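Local coordinates for protein glycoside hydrolase family 31 (Trueperella pyogenes, PDB 5I0E) that probably hydrolyses alpha-glucosidic bonds, as related family 31 glycoside hydrolases do, and binds alpha-D-glucopyranose at its TIM-barrel domain, at residues 196-201 and 530-535; 208-213 and 514-519; 295-300 and 322-327; 556-561 and 584-589. One frame throughout, in Å; residues are numbered along the deposited sequence.

Contact 1. Residues 196-201 and 530-535; sequences VFEQYK and AGDEDS. With GLC (alpha-D-glucopyranose), chain B.
K201 runs along the backbone of 532-534 and ends at D534, where NZ stands 2.8 Å from OD1 of D534 on the syn side, 32° out of the carboxylate plane. This is a salt bridge, and S566 gives the amine a second partner. Packing is close all along the lysine. Its CA makes a C-H...O contact of 3.3 Å with O of D532, its CG rests against the same carbonyl, and its CD lies beside the peptide of E533. A bend at chi3 (-62°) then swings CE and NZ onto D534. The aromatic neighbour Y200 completes the layer, with CG of K201 lying 3.8 Å above the centre of its ring.

The side toward Y200 and E198 is looser and more watery. OD2 of D532 meets only the rim of the exposed Y200 ring, 3.5 Å from CD1 of Y200 and near its plane, with the carboxylate turned 82° to the ring; the phenol OH is tied to E593. Farther on, OE2 of E198 and OD2 of D532 keep 4.4 Å apart, and one water donates a hydrogen bond to each of the two carboxylates. D532 also accepts from glucose: O2 of the sugar donates to OD1 of D532 at 2.6 Å and O1 to OD2. A carboxylate gripping two sugar hydroxyls, on the loop after barrel strand 527-529, is characteristic of a glycosidase sugar-binding pocket.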
# COMPACT_ATOMS: atom_id res chain seq x y z
N VAL A 196 1.35 6.59 4.03
CA VAL A 196 0.49 5.95 3.02
C VAL A 196 0.39 6.88 1.81
O VAL A 196 0.08 8.09 1.95
CB VAL A 196 -0.91 5.64 3.59
CG1 VAL A 196 -1.86 5.10 2.52
CG2 VAL A 196 -0.81 4.66 4.75
N PHE A 197 0.67 6.33 0.63
CA PHE A 197 0.64 7.06 -0.65
C PHE A 197 0.39 6.11 -1.83
O PHE A 197 0.79 4.93 -1.80
CB PHE A 197 1.95 7.86 -0.83
CG PHE A 197 2.05 8.61 -2.14
CD1 PHE A 197 1.28 9.74 -2.36
CD2 PHE A 197 2.92 8.19 -3.15
CE1 PHE A 197 1.37 10.43 -3.57
CE2 PHE A 197 3.01 8.87 -4.36
CZ PHE A 197 2.23 9.99 -4.57
N GLU A 198 -0.27 6.61 -2.87
CA GLU A 198 -0.38 5.88 -4.14
C GLU A 198 0.68 6.39 -5.11
O GLU A 198 0.55 7.48 -5.69
CB GLU A 198 -1.77 6.03 -4.80
CG GLU A 198 -1.79 5.38 -6.18
CD GLU A 198 -3.10 5.45 -6.90
OE1 GLU A 198 -3.94 6.28 -6.53
OE2 GLU A 198 -3.27 4.65 -7.85
N GLN A 199 1.72 5.58 -5.30
CA GLN A 199 2.72 5.79 -6.33
C GLN A 199 2.37 4.84 -7.45
O GLN A 199 2.60 3.64 -7.35
CB GLN A 199 4.12 5.54 -5.79
CG GLN A 199 5.24 5.66 -6.80
CD GLN A 199 5.20 6.95 -7.61
OE1 GLN A 199 5.33 8.05 -7.07
NE2 GLN A 199 5.05 6.80 -8.92
N TYR A 200 1.76 5.40 -8.50
CA TYR A 200 1.37 4.66 -9.68
C TYR A 200 2.64 4.27 -10.45
O TYR A 200 3.23 5.07 -11.17
CB TYR A 200 0.36 5.46 -10.53
CG TYR A 200 -0.01 4.77 -11.83
CD1 TYR A 200 -0.72 3.56 -11.82
CD2 TYR A 200 0.37 5.31 -13.08
CE1 TYR A 200 -1.04 2.90 -13.02
CE2 TYR A 200 0.04 4.66 -14.28
CZ TYR A 200 -0.67 3.46 -14.25
OH TYR A 200 -0.98 2.80 -15.43
N LYS A 201 3.05 3.04 -10.22
CA LYS A 201 4.21 2.40 -10.84
C LYS A 201 5.59 2.96 -10.43
O LYS A 201 5.72 4.07 -9.89
CB LYS A 201 4.04 2.32 -12.37
CG LYS A 201 2.67 1.79 -12.79
CD LYS A 201 2.56 1.44 -14.27
CE LYS A 201 2.78 2.64 -15.15
NZ LYS A 201 2.56 2.32 -16.59
N ALA A 530 1.07 -6.29 -4.25
CA ALA A 530 2.08 -5.22 -4.35
C ALA A 530 1.72 -3.99 -5.21
O ALA A 530 2.51 -3.06 -5.32
CB ALA A 530 3.40 -5.80 -4.83
N GLY A 531 0.51 -3.98 -5.79
CA GLY A 531 0.02 -2.85 -6.56
C GLY A 531 0.42 -2.83 -8.03
O GLY A 531 0.63 -3.87 -8.65
N ASP A 532 0.52 -1.62 -8.59
CA ASP A 532 0.59 -1.39 -10.02
C ASP A 532 2.02 -1.32 -10.53
O ASP A 532 2.81 -0.52 -10.02
CB ASP A 532 -0.11 -0.07 -10.36
CG ASP A 532 -1.59 -0.09 -10.04
OD1 ASP A 532 -2.13 -1.18 -9.75
OD2 ASP A 532 -2.24 0.98 -10.07
N GLU A 533 2.35 -2.12 -11.54
CA GLU A 533 3.66 -2.02 -12.20
C GLU A 533 3.58 -2.30 -13.68
O GLU A 533 2.64 -2.96 -14.14
CB GLU A 533 4.69 -2.95 -11.57
CG GLU A 533 5.64 -2.30 -10.56
CD GLU A 533 6.65 -1.33 -11.18
OE1 GLU A 533 6.44 -0.80 -12.29
OE2 GLU A 533 7.67 -1.05 -10.52
N ASP A 534 4.59 -1.79 -14.40
CA ASP A 534 4.85 -2.15 -15.80
C ASP A 534 5.40 -3.57 -15.87
O ASP A 534 5.80 -4.13 -14.86
CB ASP A 534 5.87 -1.22 -16.45
CG ASP A 534 5.33 0.19 -16.65
OD1 ASP A 534 4.30 0.33 -17.35
OD2 ASP A 534 5.95 1.16 -16.13
N SER A 535 5.43 -4.11 -17.08
CA SER A 535 5.91 -5.46 -17.35
C SER A 535 7.39 -5.40 -17.70
O SER A 535 7.76 -5.52 -18.84
CB SER A 535 5.09 -6.11 -18.48
OG SER A 535 3.79 -6.47 -18.03
C1 GLC B . -6.20 0.17 -9.25
C2 GLC B . -5.66 -1.23 -8.97
C3 GLC B . -5.63 -2.07 -10.24
C4 GLC B . -7.05 -2.13 -10.83
C5 GLC B . -7.60 -0.72 -11.06
C6 GLC B . -9.06 -0.85 -11.47
O1 GLC B . -5.26 0.83 -10.09
O2 GLC B . -4.35 -1.13 -8.41
O3 GLC B . -5.18 -3.38 -9.93
O4 GLC B . -7.08 -2.88 -12.06
O5 GLC B . -7.48 0.10 -9.89
O6 GLC B . -9.55 0.43 -11.91
O HOH W 1 -1.14 2.88 -8.28

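Contact 2. Residues 208-213 and 514-519; sequences RTYLPM and FSRSGF. With GLC (alpha-D-glucopyranose), chain B.
R516 and Y210 cross where the loop after strand 514-515 of the TIM barrel meets segment 208-213, and the arginine reaches past the ring into the glucose pocket. Its first torsion (chi1 81°) sets CG between the backbone N and the carbonyl carbon, so that from CB the chain turns over the tyrosine. CG makes a CH-pi contact over one face of Y210, 4.2 Å from the ring centroid. CD then passes above CE1 and CD1, and NE lies 3.6 Å from CE1 of Y210 while forming a salt bridge with E470. CZ follows, its guanidinium plane inclined 27° to the ring and roofed near its rim by CE1. At the tip, NH1 donates a weak hydrogen bond of 2.9 Å to O2 of glucose. A leucine in place of R516 would probably leave E470 without its charged mate and O2 of the sugar without this donor.

Beyond the ring the backbones close up. N of G518 donates to O of Y210 at 3.1 Å, and CB of S517 presses on the same oxygen. CD1 of L211 lies 3.4 Å from C of G518, and a CB on that glycine would come tight against the methyl. CD of P212 rests on O of G518. Last, F519 turns back: its CD1 reaches O of P212, and its CA points a C-H almost straight at that oxygen, 3.5 Å away and 173° at the hydrogen.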
# COMPACT_ATOMS: atom_id res chain seq x y z
N ARG A 208 8.80 4.85 -2.52
CA ARG A 208 7.54 5.11 -1.82
C ARG A 208 6.78 3.82 -1.72
O ARG A 208 7.15 2.82 -2.34
CB ARG A 208 6.72 6.16 -2.56
CG ARG A 208 7.38 7.52 -2.61
CD ARG A 208 6.84 8.37 -3.76
NE ARG A 208 7.48 9.69 -3.82
CZ ARG A 208 7.28 10.60 -4.78
NH1 ARG A 208 6.46 10.37 -5.80
NH2 ARG A 208 7.92 11.77 -4.72
N THR A 209 5.72 3.82 -0.95
CA THR A 209 4.94 2.61 -0.78
C THR A 209 3.49 2.86 -0.38
O THR A 209 3.17 3.92 0.19
CB THR A 209 5.63 1.64 0.23
OG1 THR A 209 4.79 0.50 0.46
CG2 THR A 209 5.93 2.32 1.53
N TYR A 210 2.66 1.86 -0.70
CA TYR A 210 1.25 1.82 -0.33
C TYR A 210 1.06 1.32 1.10
O TYR A 210 -0.01 1.52 1.70
CB TYR A 210 0.47 0.80 -1.17
CG TYR A 210 0.52 0.89 -2.67
CD1 TYR A 210 -0.39 1.68 -3.37
CD2 TYR A 210 1.41 0.10 -3.41
CE1 TYR A 210 -0.38 1.73 -4.76
CE2 TYR A 210 1.44 0.16 -4.80
CZ TYR A 210 0.53 0.97 -5.47
OH TYR A 210 0.52 1.03 -6.84
N LEU A 211 2.07 0.63 1.63
CA LEU A 211 1.92 -0.10 2.88
C LEU A 211 3.17 0.05 3.76
O LEU A 211 3.88 -0.93 4.03
CB LEU A 211 1.59 -1.56 2.56
CG LEU A 211 1.52 -2.68 3.60
CD1 LEU A 211 1.06 -2.23 4.97
CD2 LEU A 211 0.65 -3.84 3.11
N PRO A 212 3.43 1.29 4.23
CA PRO A 212 4.54 1.51 5.13
C PRO A 212 4.16 1.16 6.55
O PRO A 212 2.97 1.01 6.85
CB PRO A 212 4.78 3.01 5.01
CG PRO A 212 3.41 3.56 4.83
CD PRO A 212 2.64 2.52 4.06
N MET A 213 5.15 1.04 7.42
CA MET A 213 4.92 0.93 8.86
C MET A 213 6.09 1.60 9.58
O MET A 213 7.20 1.57 9.06
CB MET A 213 4.80 -0.53 9.31
CG MET A 213 3.64 -1.31 8.70
SD MET A 213 3.66 -2.98 9.35
CE MET A 213 2.49 -3.85 8.31
N PHE A 514 -8.65 -8.36 -0.35
CA PHE A 514 -7.43 -8.31 -1.15
C PHE A 514 -7.12 -6.83 -1.37
O PHE A 514 -7.79 -6.16 -2.13
CB PHE A 514 -7.68 -9.08 -2.45
CG PHE A 514 -6.45 -9.38 -3.28
CD1 PHE A 514 -5.34 -10.00 -2.72
CD2 PHE A 514 -6.44 -9.11 -4.64
CE1 PHE A 514 -4.24 -10.32 -3.50
CE2 PHE A 514 -5.34 -9.43 -5.42
CZ PHE A 514 -4.24 -10.05 -4.85
N SER A 515 -6.10 -6.32 -0.66
CA SER A 515 -5.82 -4.89 -0.53
C SER A 515 -4.40 -4.58 -0.97
O SER A 515 -3.55 -5.46 -0.98
CB SER A 515 -5.97 -4.45 0.93
OG SER A 515 -7.29 -4.61 1.40
N ARG A 516 -4.15 -3.32 -1.33
CA ARG A 516 -2.81 -2.86 -1.65
C ARG A 516 -2.24 -1.89 -0.64
O ARG A 516 -1.03 -1.81 -0.51
CB ARG A 516 -2.74 -2.27 -3.05
CG ARG A 516 -3.22 -0.84 -3.15
CD ARG A 516 -3.35 -0.34 -4.57
NE ARG A 516 -3.87 1.01 -4.54
CZ ARG A 516 -4.13 1.75 -5.60
NH1 ARG A 516 -3.91 1.31 -6.83
NH2 ARG A 516 -4.62 2.97 -5.43
N SER A 517 -3.08 -1.15 0.09
CA SER A 517 -2.53 -0.25 1.09
C SER A 517 -2.84 -0.66 2.52
O SER A 517 -3.77 -1.43 2.81
CB SER A 517 -2.91 1.20 0.82
OG SER A 517 -4.29 1.40 0.94
N GLY A 518 -2.01 -0.16 3.41
CA GLY A 518 -2.11 -0.49 4.79
C GLY A 518 -1.12 0.24 5.66
O GLY A 518 -0.42 1.15 5.21
N PHE A 519 -1.10 -0.18 6.92
CA PHE A 519 -0.31 0.44 7.97
C PHE A 519 -0.19 -0.58 9.12
O PHE A 519 -0.65 -1.72 8.98
CB PHE A 519 -0.98 1.76 8.44
CG PHE A 519 -0.02 2.78 9.01
CD1 PHE A 519 0.86 3.46 8.18
CD2 PHE A 519 0.00 3.04 10.37
CE1 PHE A 519 1.77 4.38 8.70
CE2 PHE A 519 0.92 3.95 10.90
CZ PHE A 519 1.79 4.63 10.07
C1 GLC B . -6.20 0.17 -9.25
C2 GLC B . -5.66 -1.23 -8.97
C3 GLC B . -5.63 -2.07 -10.24
C4 GLC B . -7.05 -2.13 -10.83
C5 GLC B . -7.60 -0.72 -11.06
C6 GLC B . -9.06 -0.85 -11.47
O1 GLC B . -5.26 0.83 -10.09
O2 GLC B . -4.35 -1.13 -8.41
O3 GLC B . -5.18 -3.38 -9.93
O4 GLC B . -7.08 -2.88 -12.06
O5 GLC B . -7.48 0.10 -9.89
O6 GLC B . -9.55 0.43 -11.91

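Contact 3. Residues 295-300 and 322-327; sequences FGLWAS and IPVSVV
V326 is the main bump and the indole of W298 the flat it rests on. The two side chains run side by side from adjacent parallel strands, and CB of V326 stands 3.7 Å from the centroid of the five-membered ring, almost on its normal. With CG1 anti to its backbone N (chi1 178°), the valine straddles the indole: CG1 lies over CD2 and CE3, CG2 over NE1 and CE2. NE1 of W298 is itself hydrogen-bonded to O of I294.

On the other side of the strands V324 is the knob. Its CG2 fits into the notch between O of L297 and CB of A299, touching the methyl of A299 at a tight 3.5 Å. Beside it, CD2 of L297 meets CG2 of I322. G296 makes the hollow for S325, whose OG sits 3.1 Å from CA of G296; a CB on this glycine would clash with that hydroxyl, itself bonded to O of W293. Backbone bonds set the register: O of L297 takes N of S325 at 2.9 Å and, weakly, N of V326, while N of A299 donates to O of V326 at 2.9 Å. One water joins N of L297 to O of P323.

The two segments belong to the first beta-alpha-beta unit of the barrel. V324, A299 and V327 face M314 of the connecting helix 307-320; on the inner side W298 also packs against F514 and against I587 and Q589 of strand 587-590.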
# COMPACT_ATOMS: atom_id res chain seq x y z
N PHE A 295 -4.74 -20.52 -1.98
CA PHE A 295 -3.42 -20.95 -2.47
C PHE A 295 -3.41 -21.48 -3.88
O PHE A 295 -2.35 -21.77 -4.42
CB PHE A 295 -2.77 -21.94 -1.50
CG PHE A 295 -2.44 -21.33 -0.18
CD1 PHE A 295 -1.51 -20.31 -0.09
CD2 PHE A 295 -3.07 -21.76 0.99
CE1 PHE A 295 -1.20 -19.73 1.13
CE2 PHE A 295 -2.76 -21.18 2.23
CZ PHE A 295 -1.83 -20.16 2.30
N GLY A 296 -4.59 -21.59 -4.51
CA GLY A 296 -4.63 -21.85 -5.95
C GLY A 296 -4.31 -20.61 -6.79
O GLY A 296 -4.03 -19.53 -6.24
N LEU A 297 -4.32 -20.77 -8.11
CA LEU A 297 -4.07 -19.66 -9.04
C LEU A 297 -5.29 -18.72 -9.04
O LEU A 297 -6.42 -19.17 -9.10
CB LEU A 297 -3.76 -20.17 -10.45
CG LEU A 297 -3.60 -19.10 -11.53
CD1 LEU A 297 -2.42 -18.20 -11.22
CD2 LEU A 297 -3.44 -19.74 -12.89
N TRP A 298 -5.02 -17.42 -8.91
CA TRP A 298 -6.01 -16.36 -9.02
C TRP A 298 -5.95 -15.76 -10.43
O TRP A 298 -4.91 -15.31 -10.87
CB TRP A 298 -5.74 -15.25 -8.03
CG TRP A 298 -5.95 -15.49 -6.59
CD1 TRP A 298 -5.54 -16.57 -5.87
CD2 TRP A 298 -6.55 -14.60 -5.67
NE1 TRP A 298 -5.87 -16.42 -4.56
CE2 TRP A 298 -6.51 -15.22 -4.40
CE3 TRP A 298 -7.15 -13.34 -5.79
CZ2 TRP A 298 -7.04 -14.63 -3.25
CZ3 TRP A 298 -7.68 -12.74 -4.66
CH2 TRP A 298 -7.62 -13.39 -3.39
N ALA A 299 -7.10 -15.80 -11.12
CA ALA A 299 -7.26 -15.22 -12.45
C ALA A 299 -7.95 -13.86 -12.32
O ALA A 299 -8.89 -13.69 -11.55
CB ALA A 299 -8.07 -16.15 -13.35
N SER A 300 -7.45 -12.89 -13.07
CA SER A 300 -7.98 -11.53 -13.05
C SER A 300 -7.66 -10.82 -14.37
O SER A 300 -6.64 -11.08 -15.02
CB SER A 300 -7.40 -10.75 -11.87
OG SER A 300 -8.02 -9.46 -11.74
N ILE A 322 -5.41 -25.78 -16.82
CA ILE A 322 -4.70 -24.81 -15.97
C ILE A 322 -5.71 -24.37 -14.94
O ILE A 322 -6.44 -23.40 -15.17
CB ILE A 322 -4.09 -23.63 -16.76
CG1 ILE A 322 -3.03 -24.15 -17.72
CG2 ILE A 322 -3.44 -22.61 -15.82
CD1 ILE A 322 -2.60 -23.15 -18.76
N PRO A 323 -5.78 -25.11 -13.82
CA PRO A 323 -6.87 -24.89 -12.89
C PRO A 323 -6.71 -23.57 -12.18
O PRO A 323 -5.59 -23.14 -11.86
CB PRO A 323 -6.76 -26.07 -11.93
CG PRO A 323 -5.32 -26.39 -11.94
CD PRO A 323 -4.92 -26.23 -13.38
N VAL A 324 -7.83 -22.91 -11.98
CA VAL A 324 -7.88 -21.66 -11.27
C VAL A 324 -8.72 -21.92 -10.03
O VAL A 324 -9.67 -22.69 -10.08
CB VAL A 324 -8.43 -20.57 -12.20
CG1 VAL A 324 -9.94 -20.63 -12.34
CG2 VAL A 324 -8.01 -19.21 -11.72
N SER A 325 -8.33 -21.33 -8.89
CA SER A 325 -9.15 -21.44 -7.65
C SER A 325 -9.94 -20.15 -7.29
O SER A 325 -10.85 -20.20 -6.50
CB SER A 325 -8.28 -21.96 -6.49
OG SER A 325 -7.55 -20.92 -5.88
N VAL A 326 -9.60 -19.02 -7.89
CA VAL A 326 -10.24 -17.73 -7.59
C VAL A 326 -10.33 -16.89 -8.87
O VAL A 326 -9.33 -16.76 -9.61
CB VAL A 326 -9.41 -16.93 -6.53
CG1 VAL A 326 -10.03 -15.57 -6.23
CG2 VAL A 326 -9.24 -17.73 -5.25
N VAL A 327 -11.49 -16.30 -9.13
CA VAL A 327 -11.63 -15.29 -10.16
C VAL A 327 -11.95 -13.94 -9.52
O VAL A 327 -12.82 -13.84 -8.67
CB VAL A 327 -12.64 -15.68 -11.28
CG1 VAL A 327 -14.07 -15.67 -10.78
CG2 VAL A 327 -12.51 -14.73 -12.48
O HOH W 2 -4.82 -23.21 -9.14

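Contact 4. Residues 556-561 and 584-589; sequences LYWGWD and FMPIMQ
Q589 has CG between its backbone N and carbonyl carbon (chi1 56°) and a chain bent at chi2 (102°), which folds the amide back onto D561 and the carbonyl of W560. NE2 of Q589 donates to OD1 of D561 at 2.7 Å, on the anti side, with amide and carboxylate planes 40° apart. The same nitrogen donates to O of W560 at 3.2 Å, coming from above the carbonyl plane. One water links O of W560 to N of Q589.

Toward the start of the strands, N of I587 donates to O of W558 at 3.0 Å, and CB of P586 presses on the same oxygen. CA of G559 comes close to O of I587, where a CB would clash. The extended chain of M585 runs alongside W558 and brings SD to both tryptophans in a pair of Met-aromatic contacts: SD is 3.9 Å from CZ3 of W558, at the ring edge, and 3.5 Å from NE1 of W560, oblique to that ring.

An alanine at Q589 would probably leave OD1 of D561 without its amide donor and the carboxylate freer to turn. In the buried pair that oxygen also receives a water at 2.8 Å, which bonds weakly to OE1 of Q589. Glucose lies about 5 Å from the side chain of D561, so the bond from Q589 is likely to hold in place a carboxylate that lies near the sugar but is not seen bonded to it.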
# COMPACT_ATOMS: atom_id res chain seq x y z
N LEU A 556 1.66 -11.55 5.82
CA LEU A 556 1.94 -12.95 5.50
C LEU A 556 1.38 -13.34 4.15
O LEU A 556 2.06 -14.00 3.38
CB LEU A 556 1.34 -13.85 6.57
CG LEU A 556 1.73 -15.33 6.54
CD1 LEU A 556 3.12 -15.52 7.11
CD2 LEU A 556 0.73 -16.15 7.35
N TYR A 557 0.12 -12.97 3.90
CA TYR A 557 -0.57 -13.36 2.69
C TYR A 557 -0.41 -12.31 1.60
O TYR A 557 -1.31 -11.50 1.32
CB TYR A 557 -2.05 -13.60 2.99
CG TYR A 557 -2.35 -14.60 4.07
CD1 TYR A 557 -2.20 -15.96 3.85
CD2 TYR A 557 -2.88 -14.19 5.31
CE1 TYR A 557 -2.52 -16.89 4.85
CE2 TYR A 557 -3.22 -15.10 6.31
CZ TYR A 557 -3.04 -16.45 6.09
OH TYR A 557 -3.35 -17.39 7.06
N TRP A 558 0.75 -12.36 0.94
CA TRP A 558 1.16 -11.36 -0.02
C TRP A 558 1.21 -11.94 -1.43
O TRP A 558 1.65 -13.07 -1.62
CB TRP A 558 2.54 -10.84 0.38
CG TRP A 558 3.12 -9.86 -0.54
CD1 TRP A 558 3.02 -8.53 -0.46
CD2 TRP A 558 3.87 -10.15 -1.71
NE1 TRP A 558 3.69 -7.95 -1.51
CE2 TRP A 558 4.21 -8.93 -2.30
CE3 TRP A 558 4.29 -11.34 -2.32
CZ2 TRP A 558 4.97 -8.86 -3.46
CZ3 TRP A 558 5.03 -11.26 -3.48
CH2 TRP A 558 5.36 -10.03 -4.04
N GLY A 559 0.80 -11.15 -2.41
CA GLY A 559 1.00 -11.49 -3.82
C GLY A 559 1.38 -10.29 -4.65
O GLY A 559 1.63 -9.20 -4.15
N TRP A 560 1.43 -10.50 -5.96
CA TRP A 560 1.71 -9.42 -6.93
C TRP A 560 1.08 -9.80 -8.26
O TRP A 560 0.67 -10.95 -8.44
CB TRP A 560 3.22 -9.23 -7.07
CG TRP A 560 3.95 -10.39 -7.69
CD1 TRP A 560 3.93 -11.70 -7.28
CD2 TRP A 560 4.86 -10.34 -8.80
NE1 TRP A 560 4.76 -12.46 -8.08
CE2 TRP A 560 5.34 -11.65 -9.02
CE3 TRP A 560 5.29 -9.33 -9.65
CZ2 TRP A 560 6.21 -11.96 -10.06
CZ3 TRP A 560 6.19 -9.64 -10.67
CH2 TRP A 560 6.64 -10.95 -10.85
N ASP A 561 1.00 -8.84 -9.18
CA ASP A 561 0.53 -9.08 -10.55
C ASP A 561 1.69 -9.68 -11.33
O ASP A 561 2.60 -8.96 -11.75
CB ASP A 561 0.09 -7.79 -11.23
CG ASP A 561 -1.03 -7.06 -10.47
OD1 ASP A 561 -1.70 -7.64 -9.58
OD2 ASP A 561 -1.23 -5.86 -10.77
N PHE A 584 6.04 -19.99 -6.32
CA PHE A 584 6.64 -20.12 -5.00
C PHE A 584 6.50 -18.84 -4.18
O PHE A 584 7.43 -18.44 -3.46
CB PHE A 584 8.11 -20.52 -5.15
CG PHE A 584 8.28 -21.88 -5.77
CD1 PHE A 584 8.33 -22.02 -7.15
CD2 PHE A 584 8.35 -23.01 -4.98
CE1 PHE A 584 8.47 -23.28 -7.72
CE2 PHE A 584 8.49 -24.27 -5.54
CZ PHE A 584 8.55 -24.41 -6.92
N MET A 585 5.34 -18.20 -4.28
CA MET A 585 5.02 -17.06 -3.43
C MET A 585 3.67 -17.29 -2.78
O MET A 585 2.92 -18.13 -3.26
CB MET A 585 5.07 -15.77 -4.24
CG MET A 585 6.52 -15.43 -4.58
SD MET A 585 6.71 -14.06 -5.70
CE MET A 585 8.43 -14.22 -6.20
N PRO A 586 3.36 -16.55 -1.70
CA PRO A 586 2.15 -16.89 -0.93
C PRO A 586 0.85 -16.83 -1.73
O PRO A 586 0.09 -17.78 -1.69
CB PRO A 586 2.16 -15.87 0.21
CG PRO A 586 3.60 -15.47 0.34
CD PRO A 586 4.10 -15.44 -1.07
N ILE A 587 0.63 -15.75 -2.48
CA ILE A 587 -0.53 -15.63 -3.38
C ILE A 587 -0.06 -15.47 -4.81
O ILE A 587 0.69 -14.55 -5.12
CB ILE A 587 -1.42 -14.41 -3.06
CG1 ILE A 587 -1.74 -14.32 -1.58
CG2 ILE A 587 -2.69 -14.43 -3.91
CD1 ILE A 587 -2.57 -15.48 -1.08
N MET A 588 -0.57 -16.35 -5.68
CA MET A 588 -0.21 -16.43 -7.09
C MET A 588 -1.40 -15.91 -7.91
O MET A 588 -2.48 -16.50 -7.84
CB MET A 588 0.09 -17.90 -7.42
CG MET A 588 0.59 -18.20 -8.83
SD MET A 588 0.62 -19.98 -9.22
CE MET A 588 1.51 -19.94 -10.76
N GLN A 589 -1.20 -14.79 -8.64
CA GLN A 589 -2.19 -14.29 -9.61
C GLN A 589 -1.64 -13.49 -10.73
O GLN A 589 -0.60 -12.90 -10.61
CB GLN A 589 -3.39 -13.49 -9.00
CG GLN A 589 -3.21 -12.27 -8.14
CD GLN A 589 -3.46 -10.92 -8.83
OE1 GLN A 589 -4.60 -10.42 -9.00
NE2 GLN A 589 -2.35 -10.26 -9.13
O HOH W 3 1.58 -13.75 -8.50
O HOH W 4 -4.17 -7.05 -8.49

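How the contacts relate
Contacts 1 and 2 share the bound glucose, with D532 and R516 both on its O2, while E330, H591 and K465 bind the same sugar. Their centres are 10 Å apart, and they are tied by Y210 OH to D532 N (3.2 Å) and Q199 OE1 to R208 NH1 (2.9 Å), both probable hydrogen bonds. Contacts 3 and 4 are neighbouring beta-alpha-beta units of the barrel, centres 12 Å apart, joined by a probable hydrogen bond from W298 N to M588 O (2.9 Å). Contact 4 borders the pocket through D561; in contact 3 the side chain of W298 is about 11 Å from a glucose. F514 of contact 2 touches both W298 and Q589.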